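Long-range contact in UDP-glucose 4-epimerase (Brucella ovis, PDB 4WOK), which probably interconverts UDP-glucose and UDP-galactose by inverting the sugar at C4, using a tightly bound NAD as cofactor: residues A[11-23]-A[35-48]. The protein carries 2 engineered substitutions. Numbering follows the deposited sequence.
Sequences ANNVLVVGGAGFI and GYAPVVYDNLSTGH. With NAD (nicotinamide-adenine-dinucleotide), chain B.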
loop_
_atom_site.group_PDB
_atom_site.type_symbol
_atom_site.label_atom_id
_atom_site.label_comp_id
_atom_site.label_asym_id
_atom_site.label_seq_id
_atom_site.Cartn_x
_atom_site.Cartn_y
_atom_site.Cartn_z
ATOM N N ALA A 11 22.516 -10.310 -9.243
ATOM C CA ALA A 11 22.029 -11.618 -9.670
ATOM C C ALA A 11 20.509 -11.651 -9.602
ATOM O O ALA A 11 19.826 -11.338 -10.579
ATOM C CB ALA A 11 22.629 -12.730 -8.818
ATOM N N ASN A 12 19.966 -12.027 -8.454
ATOM C CA ASN A 12 18.522 -12.031 -8.340
ATOM C C ASN A 12 18.035 -11.615 -6.951
ATOM O O ASN A 12 16.869 -11.810 -6.639
ATOM C CB ASN A 12 17.953 -13.411 -8.722
ATOM C CG ASN A 12 18.225 -14.471 -7.671
ATOM O OD1 ASN A 12 19.229 -14.412 -6.956
ATOM N ND2 ASN A 12 17.322 -15.450 -7.568
ATOM N N ASN A 13 18.912 -11.023 -6.133
ATOM C CA ASN A 13 18.447 -10.447 -4.853
ATOM C C ASN A 13 17.604 -9.199 -5.096
ATOM O O ASN A 13 17.991 -8.323 -5.877
ATOM C CB ASN A 13 19.624 -10.096 -3.936
ATOM C CG ASN A 13 20.372 -11.315 -3.443
ATOM O OD1 ASN A 13 19.778 -12.368 -3.189
ATOM N ND2 ASN A 13 21.689 -11.178 -3.298
ATOM N N VAL A 14 16.460 -9.117 -4.426
ATOM C CA VAL A 14 15.636 -7.925 -4.466
ATOM C C VAL A 14 15.441 -7.478 -3.030
ATOM O O VAL A 14 15.004 -8.253 -2.188
ATOM C CB VAL A 14 14.286 -8.184 -5.168
ATOM C CG1 VAL A 14 13.349 -6.984 -5.023
ATOM C CG2 VAL A 14 14.536 -8.483 -6.654
ATOM N N LEU A 15 15.845 -6.248 -2.732
ATOM C CA LEU A 15 15.756 -5.748 -1.372
ATOM C C LEU A 15 14.347 -5.201 -1.123
ATOM O O LEU A 15 13.903 -4.256 -1.775
ATOM C CB LEU A 15 16.805 -4.664 -1.116
ATOM C CG LEU A 15 16.867 -4.163 0.328
ATOM C CD1 LEU A 15 17.451 -5.267 1.213
ATOM C CD2 LEU A 15 17.717 -2.894 0.388
ATOM N N VAL A 16 13.642 -5.817 -0.190
ATOM C CA VAL A 16 12.281 -5.406 0.121
ATOM C C VAL A 16 12.293 -4.689 1.456
ATOM O O VAL A 16 12.278 -5.301 2.527
ATOM C CB VAL A 16 11.319 -6.598 0.151
ATOM C CG1 VAL A 16 9.886 -6.108 0.297
ATOM C CG2 VAL A 16 11.468 -7.436 -1.140
ATOM N N VAL A 17 12.353 -3.371 1.370
ATOM C CA VAL A 17 12.419 -2.521 2.530
ATOM C C VAL A 17 10.999 -2.347 3.087
ATOM O O VAL A 17 10.104 -1.944 2.363
ATOM C CB VAL A 17 13.055 -1.178 2.147
ATOM C CG1 VAL A 17 13.182 -0.313 3.352
ATOM C CG2 VAL A 17 14.450 -1.418 1.541
ATOM N N GLY A 18 10.789 -2.668 4.359
ATOM C CA GLY A 18 9.432 -2.750 4.890
ATOM C C GLY A 18 8.798 -4.099 4.565
ATOM O O GLY A 18 7.578 -4.273 4.651
ATOM N N GLY A 19 9.635 -5.070 4.206
ATOM C CA GLY A 19 9.174 -6.388 3.777
ATOM C C GLY A 19 8.617 -7.328 4.838
ATOM O O GLY A 19 8.187 -8.447 4.523
ATOM N N ALA A 20 8.604 -6.890 6.093
ATOM C CA ALA A 20 7.984 -7.679 7.166
ATOM C C ALA A 20 6.529 -7.260 7.406
ATOM O O ALA A 20 5.814 -7.858 8.229
ATOM C CB ALA A 20 8.799 -7.538 8.461
ATOM N N GLY A 21 6.095 -6.223 6.698
ATOM C CA GLY A 21 4.743 -5.702 6.862
ATOM C C GLY A 21 3.733 -6.394 5.956
ATOM O O GLY A 21 4.034 -7.395 5.317
ATOM N N PHE A 22 2.529 -5.845 5.904
ATOM C CA PHE A 22 1.416 -6.438 5.161
ATOM C C PHE A 22 1.710 -6.544 3.649
ATOM O O PHE A 22 1.846 -7.646 3.094
ATOM C CB PHE A 22 0.158 -5.605 5.437
ATOM C CG PHE A 22 -1.062 -6.014 4.640
ATOM C CD1 PHE A 22 -1.408 -7.353 4.489
ATOM C CD2 PHE A 22 -1.889 -5.043 4.085
ATOM C CE1 PHE A 22 -2.544 -7.719 3.755
ATOM C CE2 PHE A 22 -3.016 -5.397 3.365
ATOM C CZ PHE A 22 -3.351 -6.735 3.202
ATOM N N ILE A 23 1.831 -5.415 2.968
ATOM C CA ILE A 23 2.040 -5.466 1.520
ATOM C C ILE A 23 3.445 -5.990 1.156
ATOM O O ILE A 23 3.611 -6.699 0.155
ATOM C CB ILE A 23 1.813 -4.070 0.899
ATOM C CG1 ILE A 23 0.427 -3.549 1.302
ATOM C CG2 ILE A 23 1.911 -4.118 -0.597
ATOM C CD1 ILE A 23 0.204 -2.083 0.936
ATOM N N GLY A 35 11.106 -16.500 -8.801
ATOM C CA GLY A 35 12.506 -16.867 -8.885
ATOM C C GLY A 35 13.489 -15.838 -8.358
ATOM O O GLY A 35 14.698 -16.021 -8.475
ATOM N N TYR A 36 12.983 -14.748 -7.800
ATOM C CA TYR A 36 13.854 -13.795 -7.127
ATOM C C TYR A 36 14.125 -14.255 -5.706
ATOM O O TYR A 36 13.405 -15.093 -5.157
ATOM C CB TYR A 36 13.241 -12.391 -7.110
ATOM C CG TYR A 36 13.176 -11.732 -8.465
ATOM C CD1 TYR A 36 14.307 -11.142 -9.027
ATOM C CD2 TYR A 36 11.994 -11.703 -9.188
ATOM C CE1 TYR A 36 14.252 -10.534 -10.262
ATOM C CE2 TYR A 36 11.929 -11.101 -10.427
ATOM C CZ TYR A 36 13.063 -10.515 -10.959
ATOM O OH TYR A 36 13.008 -9.910 -12.195
ATOM N N ALA A 37 15.180 -13.707 -5.119
ATOM C CA ALA A 37 15.465 -13.926 -3.713
ATOM C C ALA A 37 15.181 -12.638 -2.959
ATOM O O ALA A 37 16.031 -11.751 -2.883
ATOM C CB ALA A 37 16.911 -14.368 -3.508
ATOM N N PRO A 38 13.971 -12.529 -2.407
ATOM C CA PRO A 38 13.720 -11.326 -1.615
ATOM C C PRO A 38 14.597 -11.283 -0.373
ATOM O O PRO A 38 14.792 -12.285 0.315
ATOM C CB PRO A 38 12.236 -11.445 -1.247
ATOM C CG PRO A 38 11.965 -12.926 -1.227
ATOM C CD PRO A 38 12.852 -13.493 -2.354
ATOM N N VAL A 39 15.133 -10.103 -0.103
ATOM C CA VAL A 39 15.884 -9.838 1.106
ATOM C C VAL A 39 15.142 -8.759 1.846
ATOM O O VAL A 39 15.000 -7.652 1.329
ATOM C CB VAL A 39 17.320 -9.373 0.812
ATOM C CG1 VAL A 39 18.061 -9.111 2.105
ATOM C CG2 VAL A 39 18.054 -10.433 -0.028
ATOM N N VAL A 40 14.676 -9.060 3.049
ATOM C CA VAL A 40 13.839 -8.079 3.756
ATOM C C VAL A 40 14.688 -7.240 4.698
ATOM O O VAL A 40 15.510 -7.773 5.448
ATOM C CB VAL A 40 12.686 -8.771 4.537
ATOM C CG1 VAL A 40 11.997 -7.785 5.536
ATOM C CG2 VAL A 40 11.658 -9.331 3.579
ATOM N N TYR A 41 14.492 -5.919 4.634
ATOM C CA TYR A 41 15.141 -4.968 5.532
ATOM C C TYR A 41 14.000 -4.242 6.240
ATOM O O TYR A 41 13.177 -3.610 5.590
ATOM C CB TYR A 41 16.041 -3.998 4.756
ATOM C CG TYR A 41 16.851 -3.054 5.640
ATOM C CD1 TYR A 41 16.308 -1.867 6.105
ATOM C CD2 TYR A 41 18.164 -3.363 5.996
ATOM C CE1 TYR A 41 17.055 -0.996 6.937
ATOM C CE2 TYR A 41 18.919 -2.507 6.794
ATOM C CZ TYR A 41 18.363 -1.326 7.260
ATOM O OH TYR A 41 19.108 -0.482 8.069
ATOM N N ASP A 42 13.921 -4.365 7.560
ATOM C CA ASP A 42 12.703 -3.930 8.267
ATOM C C ASP A 42 13.030 -3.713 9.724
ATOM O O ASP A 42 13.819 -4.477 10.292
ATOM C CB ASP A 42 11.605 -4.995 8.123
ATOM C CG ASP A 42 10.216 -4.455 8.406
ATOM O OD1 ASP A 42 9.965 -4.007 9.549
ATOM O OD2 ASP A 42 9.373 -4.478 7.485
ATOM N N ASN A 43 12.453 -2.685 10.349
ATOM C CA ASN A 43 12.809 -2.428 11.738
ATOM C C ASN A 43 11.834 -3.062 12.731
ATOM O O ASN A 43 11.983 -2.890 13.948
ATOM C CB ASN A 43 12.945 -0.910 12.000
ATOM C CG ASN A 43 11.621 -0.144 11.901
ATOM O OD1 ASN A 43 10.558 -0.703 11.624
ATOM N ND2 ASN A 43 11.698 1.163 12.141
ATOM N N LEU A 44 10.845 -3.775 12.190
ATOM C CA LEU A 44 9.771 -4.464 12.944
ATOM C C LEU A 44 8.919 -3.552 13.823
ATOM O O LEU A 44 8.240 -4.028 14.747
ATOM C CB LEU A 44 10.349 -5.586 13.807
ATOM C CG LEU A 44 11.190 -6.604 13.023
ATOM C CD1 LEU A 44 11.709 -7.696 13.953
ATOM C CD2 LEU A 44 10.386 -7.223 11.837
ATOM N N SER A 45 8.911 -2.258 13.515
ATOM C CA SER A 45 8.083 -1.310 14.265
ATOM C C SER A 45 6.583 -1.617 14.137
ATOM O O SER A 45 5.840 -1.526 15.118
ATOM C CB SER A 45 8.356 0.125 13.801
ATOM O OG SER A 45 8.205 0.241 12.388
ATOM N N THR A 46 6.128 -1.968 12.936
ATOM C CA THR A 46 4.720 -2.348 12.745
ATOM C C THR A 46 4.587 -3.693 12.022
ATOM O O THR A 46 3.498 -4.271 11.972
ATOM C CB THR A 46 3.932 -1.274 11.959
ATOM O OG1 THR A 46 4.585 -1.003 10.715
ATOM C CG2 THR A 46 3.835 0.010 12.765
ATOM N N GLY A 47 5.701 -4.178 11.475
ATOM C CA GLY A 47 5.733 -5.466 10.797
ATOM C C GLY A 47 6.097 -6.595 11.739
ATOM O O GLY A 47 6.212 -6.391 12.958
ATOM N N HIS A 48 6.307 -7.782 11.174
ATOM C CA HIS A 48 6.422 -9.000 11.972
ATOM C C HIS A 48 7.493 -9.915 11.426
ATOM O O HIS A 48 7.443 -10.313 10.267
ATOM C CB HIS A 48 5.077 -9.733 12.013
ATOM C CG HIS A 48 3.945 -8.847 12.424
ATOM N ND1 HIS A 48 3.735 -8.470 13.736
ATOM C CD2 HIS A 48 2.997 -8.209 11.693
ATOM C CE1 HIS A 48 2.692 -7.662 13.796
ATOM N NE2 HIS A 48 2.229 -7.481 12.570
HETATM P PA NAD B . 2.804 -2.045 7.295
HETATM O O1A NAD B . 3.051 -1.105 8.459
HETATM O O2A NAD B . 2.244 -3.430 7.436
HETATM O O5B NAD B . 4.381 -2.314 6.628
HETATM C C5B NAD B . 5.254 -1.251 6.940
HETATM C C4B NAD B . 6.631 -1.935 7.149
HETATM O O4B NAD B . 7.675 -0.953 7.186
HETATM C C3B NAD B . 6.512 -2.579 8.536
HETATM O O3B NAD B . 6.997 -3.894 8.432
HETATM C C2B NAD B . 7.432 -1.683 9.402
HETATM O O2B NAD B . 8.021 -2.410 10.406
HETATM C C1B NAD B . 8.497 -1.232 8.337
HETATM N N9A NAD B . 9.096 0.076 8.667
HETATM C C8A NAD B . 8.455 1.287 9.007
HETATM N N7A NAD B . 9.320 2.287 9.211
HETATM C C5A NAD B . 10.574 1.698 9.000
HETATM C C6A NAD B . 11.883 2.223 9.074
HETATM N N6A NAD B . 12.086 3.540 9.415
HETATM N N1A NAD B . 12.942 1.424 8.809
HETATM C C2A NAD B . 12.689 0.115 8.484
HETATM N N3A NAD B . 11.489 -0.528 8.386
HETATM C C4A NAD B . 10.451 0.324 8.650
HETATM O O3 NAD B . 2.070 -1.016 6.302
HETATM P PN NAD B . 1.599 -1.591 4.867
HETATM O O1N NAD B . 2.172 -2.887 4.367
HETATM O O2N NAD B . 0.170 -1.184 4.782
HETATM O O5D NAD B . 2.075 -0.428 3.680
HETATM C C5D NAD B . 3.406 -0.291 3.589
HETATM C C4D NAD B . 3.636 0.669 2.422
HETATM O O4D NAD B . 2.399 0.735 1.601
HETATM C C3D NAD B . 3.846 2.096 2.968
HETATM O O3D NAD B . 4.706 2.719 2.068
HETATM C C2D NAD B . 2.430 2.671 2.859
HETATM O O2D NAD B . 2.375 4.034 2.708
HETATM C C1D NAD B . 2.080 2.082 1.473
HETATM N N1N NAD B . 0.552 2.219 1.258
HETATM C C2N NAD B . -0.276 1.367 1.985
HETATM C C3N NAD B . -1.679 1.478 1.801
HETATM C C7N NAD B . -2.586 0.566 2.583
HETATM O O7N NAD B . -3.809 0.615 2.420
HETATM N N7N NAD B . -2.020 -0.321 3.478
HETATM C C4N NAD B . -2.181 2.435 0.916
HETATM C C5N NAD B . -1.322 3.274 0.207
HETATM C C6N NAD B . 0.064 3.161 0.388
#
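The parallel strands 13-17 and 37-42 of the Rossmann beta-alpha-beta unit lie side by side here, linked through helix 22-33, and the loops after them, with the helix start, hold the adenosine ribose and the diphosphate of NAD. The backbone ladder runs from Ala37 N on Asn12 O to Gly18 N on Tyr41 O, the latter 2.8 Å long. At its start the Asn12 side chain joins in: ND2 reaches Gly35 O at 2.8 Å, in the plane of both the amide and the carbonyl. Next to it, Val14 CG2 packs 3.6 Å from Tyr36 CD1 on the face turned to helix 22-33, where Leu31 touches both side chains. On the other face Leu15, with CG anti to its backbone N (chi1 -175°), brings CD1 against both Val39 CG1 and Tyr41 CB.

Past the strands comes the glycine-rich GxxGxxG loop of extended short-chain dehydrogenases, with its first two glycines Gly18 and Gly21. Val40 packs against the bare loop backbone, its CG1 3.5 Å from Gly19 C. Asp42 closes strand 37-42 facing the loop. Its OD2 takes the Ala20 N-H (2.9 Å) from 44° above the carboxylate plane and also accepts from the ribose hydroxyl O3B of NAD at 2.6 Å. OD1 receives O2B of the same ribose, while its anti lone pair takes Leu44 N in an Asx turn. The carboxylate is thus fixed by both loops as it grips the adenosine ribose, as the acidic residue ending the second strand does in NAD-binding Rossmann folds. Ala20 CB also meets Leu44 CD2, and Ala20 O accepts His48 N at 3.0 Å, tying the two loops together beside the cofactor. Phe22 N, at the start of the helix, donates almost straight (174°) to phosphate oxygen O2A, and Thr46 OG1 donates to O1A of that phosphate.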